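Local coordinates for protein transcriptional regulator (GntR family) (Enterococcus faecalis, PDB 3DDV) that probably represses or activates gene expression as a GntR-family regulator, with its UTRA domain likely sensing a small-molecule effector, at residues I112-Q117 with R131-G136; I48-A53 with A101-I106; Y13-P18 with E31-R36; E24-G29 with S54-L59. One frame throughout, in Å; residues are numbered along the deposited sequence.

Interaction 1 (I112-Q117 with R131-G136); sequences ILRVRQ and RTQYAG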
# COMPACT_ATOMS: atom_id res chain seq x y z
N ILE B 112 -14.26 -18.27 2.75
CA ILE B 112 -14.46 -18.45 1.31
C ILE B 112 -13.63 -17.47 0.53
O ILE B 112 -13.61 -16.30 0.84
CB ILE B 112 -15.92 -18.22 0.88
CG1 ILE B 112 -16.84 -19.33 1.44
CG2 ILE B 112 -15.98 -18.11 -0.60
CD1 ILE B 112 -16.55 -20.75 0.94
N LEU B 113 -12.94 -17.97 -0.49
CA LEU B 113 -12.24 -17.09 -1.40
C LEU B 113 -13.20 -16.89 -2.54
O LEU B 113 -13.61 -17.86 -3.20
CB LEU B 113 -10.94 -17.71 -1.94
CG LEU B 113 -10.26 -16.73 -2.90
CD1 LEU B 113 -9.52 -15.70 -2.05
CD2 LEU B 113 -9.38 -17.37 -3.87
N ARG B 114 -13.55 -15.63 -2.77
CA ARG B 114 -14.53 -15.31 -3.77
C ARG B 114 -13.90 -14.67 -4.94
O ARG B 114 -13.18 -13.70 -4.80
CB ARG B 114 -15.54 -14.33 -3.24
CG ARG B 114 -16.71 -14.19 -4.22
CD ARG B 114 -17.90 -13.57 -3.57
NE ARG B 114 -17.71 -12.17 -3.68
CZ ARG B 114 -18.15 -11.28 -2.79
NH1 ARG B 114 -18.82 -11.70 -1.73
NH2 ARG B 114 -17.93 -9.97 -2.97
N VAL B 115 -14.22 -15.17 -6.10
CA VAL B 115 -13.75 -14.55 -7.32
C VAL B 115 -14.95 -14.22 -8.16
O VAL B 115 -15.74 -15.09 -8.46
CB VAL B 115 -12.83 -15.48 -8.13
CG1 VAL B 115 -12.26 -14.74 -9.34
CG2 VAL B 115 -11.77 -15.98 -7.25
N ARG B 116 -15.08 -12.97 -8.54
CA ARG B 116 -16.05 -12.58 -9.50
C ARG B 116 -15.31 -12.14 -10.74
O ARG B 116 -14.38 -11.34 -10.66
CB ARG B 116 -16.82 -11.38 -8.99
CG ARG B 116 -17.69 -11.60 -7.75
CD ARG B 116 -18.73 -10.60 -7.78
NE ARG B 116 -19.19 -10.09 -6.50
CZ ARG B 116 -20.20 -10.61 -5.82
NH1 ARG B 116 -20.85 -11.73 -6.24
NH2 ARG B 116 -20.54 -10.01 -4.69
N GLN B 117 -15.79 -12.57 -11.88
CA GLN B 117 -15.11 -12.32 -13.13
C GLN B 117 -16.07 -11.97 -14.26
O GLN B 117 -17.11 -12.58 -14.36
CB GLN B 117 -14.40 -13.58 -13.45
CG GLN B 117 -14.25 -13.88 -14.90
CD GLN B 117 -13.28 -15.06 -15.09
OE1 GLN B 117 -12.28 -15.23 -14.37
NE2 GLN B 117 -13.63 -15.90 -16.03
N ARG B 131 -19.15 -16.08 -10.86
CA ARG B 131 -18.98 -15.71 -9.46
C ARG B 131 -18.76 -17.02 -8.75
O ARG B 131 -19.67 -17.88 -8.70
CB ARG B 131 -20.21 -15.01 -8.94
CG ARG B 131 -20.56 -13.76 -9.75
CD ARG B 131 -22.05 -13.56 -9.88
NE ARG B 131 -22.53 -14.13 -11.11
CZ ARG B 131 -23.82 -14.14 -11.47
NH1 ARG B 131 -24.76 -13.68 -10.69
NH2 ARG B 131 -24.16 -14.67 -12.61
N THR B 132 -17.53 -17.18 -8.28
CA THR B 132 -17.11 -18.42 -7.75
C THR B 132 -16.73 -18.29 -6.30
O THR B 132 -16.11 -17.33 -5.89
CB THR B 132 -15.96 -18.91 -8.51
OG1 THR B 132 -16.36 -19.09 -9.86
CG2 THR B 132 -15.49 -20.21 -7.93
N GLN B 133 -17.09 -19.31 -5.55
CA GLN B 133 -16.86 -19.35 -4.15
C GLN B 133 -16.08 -20.66 -3.83
O GLN B 133 -16.61 -21.80 -3.98
CB GLN B 133 -18.23 -19.31 -3.52
CG GLN B 133 -18.35 -18.39 -2.36
CD GLN B 133 -19.65 -17.72 -2.25
OE1 GLN B 133 -20.21 -17.30 -3.25
NE2 GLN B 133 -20.14 -17.59 -1.04
N TYR B 134 -14.81 -20.50 -3.47
CA TYR B 134 -13.90 -21.64 -3.16
C TYR B 134 -13.81 -21.83 -1.65
O TYR B 134 -13.70 -20.84 -0.90
CB TYR B 134 -12.48 -21.35 -3.63
CG TYR B 134 -12.35 -21.09 -5.09
CD1 TYR B 134 -12.12 -22.13 -5.97
CD2 TYR B 134 -12.38 -19.82 -5.58
CE1 TYR B 134 -11.98 -21.89 -7.32
CE2 TYR B 134 -12.25 -19.58 -6.88
CZ TYR B 134 -12.06 -20.61 -7.77
OH TYR B 134 -11.97 -20.32 -9.10
N ALA B 135 -13.86 -23.08 -1.19
CA ALA B 135 -13.49 -23.42 0.18
C ALA B 135 -12.05 -23.02 0.45
O ALA B 135 -11.16 -23.57 -0.17
CB ALA B 135 -13.62 -24.91 0.39
N GLY B 136 -11.84 -22.10 1.39
CA GLY B 136 -10.54 -21.48 1.62
C GLY B 136 -9.46 -22.52 1.87
O GLY B 136 -8.41 -22.50 1.22

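Interaction 2 (I48-A53 with A101-I106); sequences ICFEVA and AEYLEI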
# COMPACT_ATOMS: atom_id res chain seq x y z
N ILE B 48 -14.55 -28.49 -4.12
CA ILE B 48 -13.62 -27.38 -4.01
C ILE B 48 -14.38 -26.05 -4.12
O ILE B 48 -14.01 -25.08 -3.48
CB ILE B 48 -12.58 -27.42 -5.14
CG1 ILE B 48 -11.90 -28.79 -5.23
CG2 ILE B 48 -11.51 -26.41 -4.90
CD1 ILE B 48 -11.19 -29.26 -3.91
N CYS B 49 -15.44 -25.99 -4.91
CA CYS B 49 -15.98 -24.70 -5.29
C CYS B 49 -17.40 -24.71 -5.85
O CYS B 49 -17.90 -25.68 -6.38
CB CYS B 49 -15.02 -24.04 -6.29
SG CYS B 49 -15.02 -24.73 -7.93
N PHE B 50 -18.05 -23.58 -5.70
CA PHE B 50 -19.40 -23.37 -6.22
C PHE B 50 -19.35 -22.13 -7.08
O PHE B 50 -18.85 -21.07 -6.66
CB PHE B 50 -20.33 -23.10 -5.06
CG PHE B 50 -21.71 -22.77 -5.47
CD1 PHE B 50 -22.63 -23.77 -5.66
CD2 PHE B 50 -22.09 -21.47 -5.66
CE1 PHE B 50 -23.91 -23.49 -6.03
CE2 PHE B 50 -23.35 -21.20 -6.05
CZ PHE B 50 -24.26 -22.21 -6.23
N GLU B 51 -19.88 -22.25 -8.28
CA GLU B 51 -19.81 -21.19 -9.25
C GLU B 51 -21.19 -20.85 -9.82
O GLU B 51 -21.91 -21.72 -10.26
CB GLU B 51 -18.85 -21.68 -10.35
CG GLU B 51 -18.86 -20.92 -11.66
CD GLU B 51 -17.87 -21.49 -12.66
OE1 GLU B 51 -16.62 -21.31 -12.41
OE2 GLU B 51 -18.36 -22.06 -13.68
N VAL B 52 -21.54 -19.58 -9.81
CA VAL B 52 -22.69 -19.11 -10.57
C VAL B 52 -22.18 -18.46 -11.86
O VAL B 52 -21.34 -17.57 -11.82
CB VAL B 52 -23.52 -18.03 -9.79
CG1 VAL B 52 -24.81 -17.72 -10.52
CG2 VAL B 52 -23.80 -18.54 -8.45
N ALA B 53 -22.73 -18.87 -12.98
CA ALA B 53 -22.33 -18.26 -14.22
C ALA B 53 -23.55 -17.75 -14.99
O ALA B 53 -24.56 -18.43 -15.09
CB ALA B 53 -21.52 -19.23 -15.04
N ALA B 101 -22.38 -23.41 2.53
CA ALA B 101 -21.85 -24.41 3.42
C ALA B 101 -22.39 -25.81 3.05
O ALA B 101 -21.60 -26.76 2.89
CB ALA B 101 -22.18 -24.06 4.84
N GLU B 102 -23.73 -25.92 2.90
CA GLU B 102 -24.33 -27.21 2.53
C GLU B 102 -23.69 -27.71 1.28
O GLU B 102 -23.25 -28.84 1.24
CB GLU B 102 -25.82 -27.15 2.23
CG GLU B 102 -26.76 -26.59 3.32
CD GLU B 102 -28.24 -26.61 2.84
OE1 GLU B 102 -28.61 -27.67 2.21
OE2 GLU B 102 -29.00 -25.61 3.06
N TYR B 103 -23.64 -26.86 0.25
CA TYR B 103 -23.05 -27.25 -1.05
C TYR B 103 -21.58 -27.64 -0.99
O TYR B 103 -21.13 -28.54 -1.70
CB TYR B 103 -23.13 -26.11 -2.05
CG TYR B 103 -24.49 -25.75 -2.56
CD1 TYR B 103 -25.44 -26.72 -2.89
CD2 TYR B 103 -24.82 -24.41 -2.79
CE1 TYR B 103 -26.69 -26.38 -3.39
CE2 TYR B 103 -26.05 -24.06 -3.28
CZ TYR B 103 -26.97 -25.05 -3.57
OH TYR B 103 -28.17 -24.69 -4.07
N LEU B 104 -20.79 -26.92 -0.22
CA LEU B 104 -19.37 -27.19 -0.20
C LEU B 104 -19.00 -28.14 0.94
O LEU B 104 -17.86 -28.53 1.07
CB LEU B 104 -18.60 -25.88 -0.14
CG LEU B 104 -18.61 -25.08 -1.44
CD1 LEU B 104 -17.89 -23.79 -1.25
CD2 LEU B 104 -17.91 -25.84 -2.53
N GLU B 105 -19.98 -28.56 1.72
CA GLU B 105 -19.73 -29.53 2.79
C GLU B 105 -18.72 -28.95 3.74
O GLU B 105 -17.66 -29.53 3.93
CB GLU B 105 -19.20 -30.85 2.22
CG GLU B 105 -19.92 -31.27 0.99
CD GLU B 105 -19.89 -32.73 0.73
OE1 GLU B 105 -18.81 -33.35 0.63
OE2 GLU B 105 -20.97 -33.28 0.60
N ILE B 106 -19.06 -27.77 4.27
CA ILE B 106 -18.27 -27.09 5.29
C ILE B 106 -19.31 -26.42 6.16
O ILE B 106 -20.51 -26.67 5.95
CB ILE B 106 -17.28 -26.08 4.67
CG1 ILE B 106 -18.03 -24.96 3.92
CG2 ILE B 106 -16.29 -26.81 3.74
CD1 ILE B 106 -17.15 -24.09 3.08

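Interaction 3 (Y13-P18 with E31-R36); sequences YFVAKP and EDSILR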
# COMPACT_ATOMS: atom_id res chain seq x y z
N TYR B 13 -29.88 -24.68 -13.77
CA TYR B 13 -29.63 -24.35 -15.15
C TYR B 13 -30.93 -23.89 -15.77
O TYR B 13 -31.84 -24.66 -15.97
CB TYR B 13 -29.09 -25.59 -15.86
CG TYR B 13 -28.58 -25.37 -17.25
CD1 TYR B 13 -27.27 -25.02 -17.47
CD2 TYR B 13 -29.39 -25.54 -18.33
CE1 TYR B 13 -26.79 -24.83 -18.75
CE2 TYR B 13 -28.92 -25.36 -19.62
CZ TYR B 13 -27.61 -25.00 -19.82
OH TYR B 13 -27.13 -24.83 -21.09
N PHE B 14 -31.03 -22.60 -16.06
CA PHE B 14 -32.23 -22.03 -16.62
C PHE B 14 -32.05 -20.61 -17.11
O PHE B 14 -31.12 -19.89 -16.70
CB PHE B 14 -33.35 -22.08 -15.60
CG PHE B 14 -33.09 -21.28 -14.37
CD1 PHE B 14 -32.80 -21.90 -13.18
CD2 PHE B 14 -33.20 -19.89 -14.38
CE1 PHE B 14 -32.59 -21.16 -12.03
CE2 PHE B 14 -32.99 -19.14 -13.23
CZ PHE B 14 -32.70 -19.78 -12.05
N VAL B 15 -32.99 -20.20 -17.94
CA VAL B 15 -32.98 -18.91 -18.56
C VAL B 15 -33.77 -17.91 -17.72
O VAL B 15 -34.83 -18.20 -17.19
CB VAL B 15 -33.58 -19.03 -19.95
CG1 VAL B 15 -33.75 -17.72 -20.58
CG2 VAL B 15 -32.69 -19.91 -20.78
N ALA B 16 -33.24 -16.71 -17.58
CA ALA B 16 -33.86 -15.69 -16.75
C ALA B 16 -33.63 -14.36 -17.39
O ALA B 16 -32.77 -14.21 -18.25
CB ALA B 16 -33.26 -15.70 -15.39
N LYS B 17 -34.43 -13.38 -17.00
CA LYS B 17 -34.15 -12.03 -17.41
C LYS B 17 -33.13 -11.57 -16.39
O LYS B 17 -33.13 -12.02 -15.26
CB LYS B 17 -35.46 -11.20 -17.53
CG LYS B 17 -36.47 -11.93 -18.44
CD LYS B 17 -37.26 -11.08 -19.39
CE LYS B 17 -38.36 -10.25 -18.61
NZ LYS B 17 -39.71 -10.03 -19.32
N PRO B 18 -32.22 -10.72 -16.78
CA PRO B 18 -31.10 -10.48 -15.91
C PRO B 18 -31.43 -9.62 -14.72
O PRO B 18 -32.29 -8.76 -14.83
CB PRO B 18 -30.12 -9.73 -16.83
CG PRO B 18 -31.03 -9.01 -17.79
CD PRO B 18 -32.16 -9.94 -18.02
N GLU B 31 -34.86 -7.57 -19.94
CA GLU B 31 -35.45 -8.20 -21.14
C GLU B 31 -34.49 -8.90 -22.08
O GLU B 31 -34.96 -9.67 -22.88
CB GLU B 31 -36.32 -7.21 -21.98
CG GLU B 31 -37.33 -6.35 -21.17
CD GLU B 31 -38.30 -7.21 -20.37
OE1 GLU B 31 -39.02 -7.99 -21.04
OE2 GLU B 31 -38.29 -7.15 -19.10
N ASP B 32 -33.19 -8.65 -22.02
CA ASP B 32 -32.25 -9.58 -22.67
C ASP B 32 -32.04 -10.81 -21.78
O ASP B 32 -31.42 -10.72 -20.73
CB ASP B 32 -30.88 -8.98 -22.98
CG ASP B 32 -30.95 -7.76 -23.88
OD1 ASP B 32 -31.84 -7.69 -24.74
OD2 ASP B 32 -30.06 -6.86 -23.71
N SER B 33 -32.53 -11.96 -22.20
CA SER B 33 -32.33 -13.17 -21.44
C SER B 33 -30.88 -13.51 -21.30
O SER B 33 -30.07 -13.25 -22.19
CB SER B 33 -33.02 -14.31 -22.13
OG SER B 33 -34.40 -14.03 -22.18
N ILE B 34 -30.58 -14.14 -20.17
CA ILE B 34 -29.29 -14.73 -19.86
C ILE B 34 -29.54 -16.19 -19.50
O ILE B 34 -30.64 -16.58 -19.14
CB ILE B 34 -28.65 -14.04 -18.67
CG1 ILE B 34 -29.57 -14.16 -17.44
CG2 ILE B 34 -28.35 -12.58 -19.01
CD1 ILE B 34 -28.87 -14.46 -16.08
N LEU B 35 -28.51 -17.01 -19.64
CA LEU B 35 -28.51 -18.38 -19.16
C LEU B 35 -27.83 -18.34 -17.82
O LEU B 35 -26.76 -17.79 -17.69
CB LEU B 35 -27.72 -19.29 -20.09
CG LEU B 35 -27.71 -20.75 -19.68
CD1 LEU B 35 -29.17 -21.30 -19.73
CD2 LEU B 35 -26.77 -21.58 -20.56
N ARG B 36 -28.46 -18.91 -16.81
CA ARG B 36 -27.88 -18.84 -15.51
C ARG B 36 -27.68 -20.22 -15.06
O ARG B 36 -28.61 -21.02 -15.11
CB ARG B 36 -28.83 -18.19 -14.57
CG ARG B 36 -28.13 -17.63 -13.38
CD ARG B 36 -28.81 -17.97 -12.10
NE ARG B 36 -28.46 -16.95 -11.16
CZ ARG B 36 -28.98 -15.73 -11.17
NH1 ARG B 36 -29.95 -15.38 -12.06
NH2 ARG B 36 -28.53 -14.85 -10.25

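Interaction 4 (E24-G29 with S54-L59); sequences EKLQLG and SIPYSL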
# COMPACT_ATOMS: atom_id res chain seq x y z
N GLU B 24 -25.61 -4.78 -15.73
CA GLU B 24 -24.46 -3.92 -15.70
C GLU B 24 -23.18 -4.63 -16.25
O GLU B 24 -22.56 -4.13 -17.19
CB GLU B 24 -24.31 -3.44 -14.23
CG GLU B 24 -23.42 -2.23 -13.99
CD GLU B 24 -22.15 -2.54 -13.22
OE1 GLU B 24 -21.80 -3.73 -13.05
OE2 GLU B 24 -21.50 -1.58 -12.76
N LYS B 25 -22.84 -5.80 -15.70
CA LYS B 25 -21.62 -6.52 -16.08
C LYS B 25 -21.69 -7.13 -17.48
O LYS B 25 -20.67 -7.28 -18.14
CB LYS B 25 -21.35 -7.70 -15.14
CG LYS B 25 -21.35 -7.40 -13.68
CD LYS B 25 -20.10 -6.69 -13.20
CE LYS B 25 -20.23 -6.46 -11.71
NZ LYS B 25 -19.15 -5.56 -11.21
N LEU B 26 -22.86 -7.57 -17.91
CA LEU B 26 -22.97 -8.21 -19.21
C LEU B 26 -23.45 -7.19 -20.23
O LEU B 26 -23.53 -7.48 -21.42
CB LEU B 26 -23.91 -9.42 -19.14
CG LEU B 26 -23.41 -10.67 -18.42
CD1 LEU B 26 -24.47 -11.80 -18.48
CD2 LEU B 26 -22.09 -11.12 -19.02
N GLN B 27 -23.74 -5.98 -19.73
CA GLN B 27 -24.12 -4.85 -20.55
C GLN B 27 -25.30 -5.24 -21.37
O GLN B 27 -25.19 -5.48 -22.55
CB GLN B 27 -22.97 -4.40 -21.45
CG GLN B 27 -21.92 -3.56 -20.76
CD GLN B 27 -20.61 -3.61 -21.53
OE1 GLN B 27 -20.64 -3.67 -22.76
NE2 GLN B 27 -19.47 -3.64 -20.82
N LEU B 28 -26.43 -5.35 -20.68
CA LEU B 28 -27.63 -5.90 -21.25
C LEU B 28 -28.76 -5.13 -20.66
O LEU B 28 -28.70 -4.66 -19.53
CB LEU B 28 -27.81 -7.37 -20.85
CG LEU B 28 -26.90 -8.49 -21.34
CD1 LEU B 28 -27.23 -9.76 -20.56
CD2 LEU B 28 -27.06 -8.76 -22.83
N GLY B 29 -29.81 -4.99 -21.43
CA GLY B 29 -30.99 -4.30 -20.96
C GLY B 29 -31.82 -5.29 -20.19
O GLY B 29 -31.59 -6.53 -20.24
N SER B 54 -23.43 -16.53 -15.51
CA SER B 54 -24.47 -15.95 -16.31
C SER B 54 -23.95 -15.57 -17.70
O SER B 54 -23.00 -14.83 -17.81
CB SER B 54 -25.09 -14.75 -15.61
OG SER B 54 -25.97 -15.15 -14.57
N ILE B 55 -24.58 -16.09 -18.74
CA ILE B 55 -24.17 -15.87 -20.13
C ILE B 55 -25.37 -15.27 -20.88
O ILE B 55 -26.48 -15.71 -20.69
CB ILE B 55 -23.79 -17.22 -20.77
CG1 ILE B 55 -22.67 -17.87 -19.96
CG2 ILE B 55 -23.39 -17.05 -22.24
CD1 ILE B 55 -22.80 -19.31 -19.82
N PRO B 56 -25.15 -14.25 -21.71
CA PRO B 56 -26.21 -13.70 -22.51
C PRO B 56 -26.86 -14.82 -23.27
O PRO B 56 -26.13 -15.61 -23.87
CB PRO B 56 -25.47 -12.76 -23.45
CG PRO B 56 -24.31 -12.33 -22.68
CD PRO B 56 -23.88 -13.52 -21.91
N TYR B 57 -28.19 -14.94 -23.24
CA TYR B 57 -28.81 -16.12 -23.83
C TYR B 57 -28.67 -16.07 -25.34
O TYR B 57 -28.67 -17.10 -25.97
CB TYR B 57 -30.29 -16.30 -23.43
CG TYR B 57 -30.87 -17.64 -23.87
CD1 TYR B 57 -30.18 -18.80 -23.62
CD2 TYR B 57 -32.10 -17.75 -24.53
CE1 TYR B 57 -30.65 -20.04 -24.01
CE2 TYR B 57 -32.60 -19.02 -24.92
CZ TYR B 57 -31.83 -20.16 -24.64
OH TYR B 57 -32.17 -21.47 -24.96
N SER B 58 -28.57 -14.89 -25.92
CA SER B 58 -28.53 -14.82 -27.37
C SER B 58 -27.24 -15.40 -27.93
O SER B 58 -27.24 -15.83 -29.05
CB SER B 58 -28.62 -13.41 -27.82
OG SER B 58 -27.34 -12.86 -27.62
N LEU B 59 -26.14 -15.41 -27.19
CA LEU B 59 -24.90 -16.02 -27.72
C LEU B 59 -24.90 -17.53 -27.66
O LEU B 59 -23.93 -18.17 -28.12
CB LEU B 59 -23.64 -15.58 -26.95
CG LEU B 59 -23.42 -14.07 -26.80
CD1 LEU B 59 -22.45 -13.77 -25.62
CD2 LEU B 59 -22.96 -13.46 -28.12

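Interaction 1 (I112-Q117 with R131-G136)
Val115 O takes the backbone N-H of Thr132 at 2.8 Å, almost straight at 176°, and the same oxygen is met by Arg131 CA in a C-H...O contact. Val115 N returns a bond to Thr132 O, and Leu113 and Tyr134 pair in the same two-way manner, with Tyr134 N 2.9 Å from Leu113 O. The strands thus run antiparallel as the two arms of a beta hairpin. On the face of Leu113, Val115, Thr132 and Tyr134, the phenol ring turns its edge to Val115, Tyr134 CE2 lying 3.7 Å from Val115 CG2. That methyl stands beside Val115's own backbone N (CG1 is the branch anti to it, chi1 -175°). Phe139 stacks on the ring, and Leu113 packs on Leu113 of the second subunit. The other face is mixed: Ile112, Gln133 and Ala135 share it with Arg114, Arg116 and Arg131. Arg131 CG lies at the edge of the Arg116 guanidinium, 4.1 Å from Arg116 NH1, while its own guanidinium leads away toward Ser54 and Glu22, in a weak hydrogen bond and a long, weak ion pair. Backbone bonds therefore set the register; one face reaches the subunit interface, and the three arginines would probably make their part of the other electropositive, tempered by Glu22.

Interaction 2 (I48-A53 with A101-I106)
Aromatic packing comes first: the Phe50 ring, rising from strand 46-56, lies almost parallel to the Tyr103 ring of helix 98-104. The planes differ by 6°, yet the centroids are 4.9 Å apart and the rings are slid so far that they barely overlap. Phe50 CE1 does most of the touching, sitting 3.5 Å from Tyr103 CD2 and equally near CE2. Phe50 reaches the helix because its CG stands anti to the backbone N (chi1 176°), which sends the ring out from the strand toward Tyr103. Beyond the pair, Tyr103 also packs on Ile40 of strand 34-43.

Aliphatic packing follows one residue along the helix. Leu104 lays a single methyl, CD2, against the strand backbone, 3.4 Å from Cys49 N, and the same methyl is 4.4 Å from Phe50 CB. Cys49 itself points its side chain to the opposite side of the strand, where it meets Tyr134, so here the helix covers main chain.

Polar features lie in the backbones of the two elements and not between them. Ile48 and Cys49 both face Arg41 in a classic beta bulge, and the helix stops in a Schellman motif at Glu105, whose phi is positive, with Ile106 N bonded to Ala101 O at 3.1 Å. The contact packs helix 98-104 on one face of the antiparallel sheet, consistent with the UTRA domain, whose fold resembles that of chorismate lyase.

Interaction 3 (Y13-P18 with E31-R36)
Phe14 and Arg36, then Ala16 and Ile34, face each other as antiparallel hydrogen-bonded pairs, the short strand axes running at 150° and coming within 4.7 Å. Arg36 N reaches Phe14 O at 2.8 Å, and Ile34 N meets Ala16 O at 2.9 Å. Between these rungs Val15 and Leu35 make the non-hydrogen-bonded pair, their side chains on the same face and crossing at about a right angle, with Val15 CG2 3.9 Å from Leu35 CD1. Leu35 also serves Tyr13: its CD1 sits over one face of the phenol ring in a CH-pi contact, 4.2 Å from the centroid, while CD2 lies 3.6 Å from Tyr13 CZ. The extended first torsion of Leu35 (chi1 -179°) carries both methyls to the ring, and Ile68 of helix 65-70 packs on both residues.

Strand 8-16 is an outermost strand of the antiparallel UTRA sheet within this chain. It joins strand 34-43 through helix 20-26, so the two neighbours in the sheet are not a tight hairpin.

On the opposite face Ile34, its CG2 4.0 Å from Pro18 CB, also packs on Leu26 and Leu28. Arg36 lays its aliphatic CD near the Phe14 ring, and its guanidinium reaches Glu22 in a long, weak ion pair. Past the strand ends, at the surface, Lys17 bends at three torsions to bring NZ 2.8 Å from Glu31 OE1 in a salt bridge. NZ meets OE1 on its syn side, 20° out of the carboxylate plane. Asp32 turns away, its OD2 taking the N-H of Gly29.

Interaction 4 (E24-G29 with S54-L59)
Leu26 and Pro56 hold most of this contact, where the C-terminal end of helix 20-26 lies against the last residues of strand 46-56. The helix closes in a Schellman motif: Gln27, with positive phi, is the C-prime residue, and the chain then swings so that Leu28 also points to the strand. Leu26 therefore comes from the last helical turn and Leu28 from just beyond the reversal, both meeting the one proline.

Leu26 leads with CD1, which lies 3.9 Å from Pro56 CD, the two side chains meeting at a slant. Its CG stands opposite the carbonyl carbon and beside the backbone N (chi1 -72°), and the extended second torsion pushes CD1 forward to the strand. CD2 follows at 4.2 Å from the same proline carbon, so both branches of the leucine bear on one corner of the ring. Ile34 and Pro126 also pack on Leu26, making it part of the core between helix and sheet.

Pro56 is touched along a second side by Leu28, whose CD2 approaches Pro56 CB at 4.3 Å. Ile34 backs this leucine too.

Ser54 supplies the polar border. Its hydroxyl is hydrogen-bonded to Glu22 OE2, one helical turn before Leu26, and is joined more weakly by Arg131 NH2, so helix and strand are also tied through a buried serine. Toward the leucine Ser54 offers carbon and main chain: Leu26 CD1 lies 4.2 Å from Ser54 CB and 3.4 Å from Ser54 O.

From the N terminus, interaction 3 closes the first loop, 13-18 to 31-36, around helix 20-26. Interaction 4 opens within that loop, at the end of the helix, and closes beyond it at 54-59, so the two cross; their centres are 8 Å apart, and Leu35 N probably bonds to Ile55 O. Interaction 2 starts at 48-53, directly before 54-59, and therefore crosses interaction 4 while following interaction 3; it ties strand 46-56 to helix 98-104. Interaction 1 opens after that loop ends and closes the last hairpin. Strand 126-135 then pairs with strand 46-56, so the strands used by all four contacts belong to one antiparallel sheet, with the helices of interactions 2 and 4 packed on it.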